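Long-range contact in 3-dehydroquinate dehydratase (Geobacillus kaustophilus, PDB 2YR1), which probably catalyses the cis-dehydration of 3-dehydroquinate to 3-dehydroshikimate, the third step of the chorismate pathway, as a type I dehydroquinase: residues 27-32 against 55-60. Numbering follows the deposited sequence.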
# COMPACT_ATOMS: atom_id res chain seq x y z
N VAL A 27 26.77 1.47 -4.37
CA VAL A 27 27.52 0.22 -4.41
C VAL A 27 28.63 0.45 -5.42
O VAL A 27 28.39 0.85 -6.56
CB VAL A 27 26.65 -0.98 -4.86
CG1 VAL A 27 25.52 -1.21 -3.87
CG2 VAL A 27 26.10 -0.75 -6.25
N GLY A 28 29.86 0.23 -4.98
CA GLY A 28 31.00 0.42 -5.85
C GLY A 28 32.11 -0.52 -5.46
O GLY A 28 32.56 -0.51 -4.31
N GLU A 29 32.55 -1.33 -6.40
CA GLU A 29 33.62 -2.28 -6.15
C GLU A 29 34.90 -1.59 -5.71
O GLU A 29 35.63 -2.10 -4.86
CB GLU A 29 33.89 -3.11 -7.40
CG GLU A 29 34.80 -4.29 -7.17
CD GLU A 29 34.97 -5.15 -8.41
OE1 GLU A 29 35.68 -6.18 -8.32
OE2 GLU A 29 34.39 -4.79 -9.47
N ASP A 30 35.18 -0.42 -6.29
CA ASP A 30 36.39 0.30 -5.93
C ASP A 30 36.17 1.79 -5.73
O ASP A 30 35.14 2.35 -6.11
CB ASP A 30 37.47 0.07 -6.98
CG ASP A 30 37.12 0.68 -8.32
OD1 ASP A 30 37.01 1.92 -8.40
OD2 ASP A 30 36.96 -0.08 -9.30
N ASP A 31 37.16 2.43 -5.13
CA ASP A 31 37.08 3.86 -4.85
C ASP A 31 36.48 4.68 -5.98
O ASP A 31 35.61 5.52 -5.73
CB ASP A 31 38.47 4.40 -4.49
CG ASP A 31 38.46 5.88 -4.23
OD1 ASP A 31 38.66 6.65 -5.19
OD2 ASP A 31 38.24 6.29 -3.06
N ARG A 32 36.93 4.45 -7.21
CA ARG A 32 36.42 5.20 -8.35
C ARG A 32 34.96 4.91 -8.64
O ARG A 32 34.18 5.83 -8.85
CB ARG A 32 37.27 4.95 -9.59
CG ARG A 32 38.63 5.64 -9.53
CD ARG A 32 39.41 5.19 -8.30
NE ARG A 32 40.61 5.98 -8.07
CZ ARG A 32 41.51 5.70 -7.13
NH1 ARG A 32 41.35 4.64 -6.35
NH2 ARG A 32 42.59 6.46 -6.99
N PHE A 55 30.90 -4.10 -0.96
CA PHE A 55 31.14 -4.26 -2.40
C PHE A 55 32.60 -3.89 -2.70
O PHE A 55 33.20 -4.40 -3.64
CB PHE A 55 30.22 -3.35 -3.22
CG PHE A 55 28.86 -3.93 -3.47
CD1 PHE A 55 27.91 -3.99 -2.45
CD2 PHE A 55 28.53 -4.45 -4.72
CE1 PHE A 55 26.66 -4.56 -2.67
CE2 PHE A 55 27.28 -5.02 -4.95
CZ PHE A 55 26.35 -5.08 -3.92
N PHE A 56 33.13 -2.98 -1.88
CA PHE A 56 34.50 -2.47 -1.97
C PHE A 56 35.50 -3.63 -1.95
O PHE A 56 35.61 -4.35 -0.95
CB PHE A 56 34.74 -1.56 -0.76
CG PHE A 56 35.83 -0.55 -0.94
CD1 PHE A 56 35.59 0.62 -1.65
CD2 PHE A 56 37.07 -0.73 -0.35
CE1 PHE A 56 36.57 1.60 -1.76
CE2 PHE A 56 38.07 0.24 -0.45
CZ PHE A 56 37.82 1.41 -1.16
N ARG A 57 36.24 -3.82 -3.04
CA ARG A 57 37.21 -4.91 -3.06
C ARG A 57 38.39 -4.67 -2.12
O ARG A 57 38.87 -5.59 -1.49
CB ARG A 57 37.74 -5.18 -4.49
CG ARG A 57 36.99 -6.29 -5.23
CD ARG A 57 37.79 -6.87 -6.41
NE ARG A 57 38.14 -5.86 -7.41
CZ ARG A 57 39.18 -5.03 -7.32
NH1 ARG A 57 40.00 -5.08 -6.28
NH2 ARG A 57 39.38 -4.12 -8.27
N ALA A 58 38.85 -3.42 -2.02
CA ALA A 58 39.97 -3.05 -1.16
C ALA A 58 39.59 -2.72 0.28
O ALA A 58 40.13 -1.77 0.86
CB ALA A 58 40.74 -1.88 -1.76
N ILE A 59 38.66 -3.47 0.86
CA ILE A 59 38.26 -3.20 2.23
C ILE A 59 39.38 -3.59 3.19
O ILE A 59 39.36 -3.22 4.36
CB ILE A 59 37.00 -3.98 2.64
CG1 ILE A 59 37.15 -5.44 2.24
CG2 ILE A 59 35.78 -3.36 2.00
CD1 ILE A 59 36.10 -6.31 2.83
N ASP A 60 40.34 -4.35 2.67
CA ASP A 60 41.48 -4.80 3.46
C ASP A 60 42.42 -3.64 3.72
O ASP A 60 43.40 -3.79 4.45
CB ASP A 60 42.26 -5.90 2.72
CG ASP A 60 41.47 -7.18 2.52
OD1 ASP A 60 40.63 -7.52 3.39
OD2 ASP A 60 41.71 -7.87 1.50
O HOH W 1 37.97 -2.14 -3.94
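Glu29 and Arg57 carry the polar side of this contact, through backbone and side chain alike. Arg57 N donates to Glu29 O over 2.6 Å; the N-H...O angle of 164° makes it nearly straight, and the donor lies in the carbonyl plane. A water bridges Glu29 O and Ala58 N, but at 2.5 Å from each it is unusually close, so its exact position is doubtful. Further out, Glu29 OE1 meets Arg57 NE at 2.6 Å in a salt bridge, reached by an extended chain with CG anti to the backbone N. The NE-H...OE1 bond within this salt bridge is weak, bent to 127°, and the carboxylate stands 76° from the guanidinium plane. Two CA-H...O contacts add to the pairing: Glu29 CA lies 3.3 Å from Phe55 O, and Phe56 CA approaches Glu29 O.

In the parallel TIM barrel of type I dehydroquinases, both segments follow strand C-termini: residues 27-32 run from strand 21-26 into helix 31-43, and residues 55-60 lie in the loop between strand 48-52 and helix 62-75. Asp30 is the N-cap, its OD1 accepting from Lys33 N and weakly from Arg32 N.

Aromatic rings flank the polar pairing. Val27 CB sits almost straight above the Phe55 ring centre, 3.8 Å from the centroid, a CH-pi contact near Ser235, a predicted substrate-binding residue. Phe56 CE1 approaches Asp31 N obliquely at 3.5 Å, and its ring also packs on Val65 and Thr68 of helix 62-75.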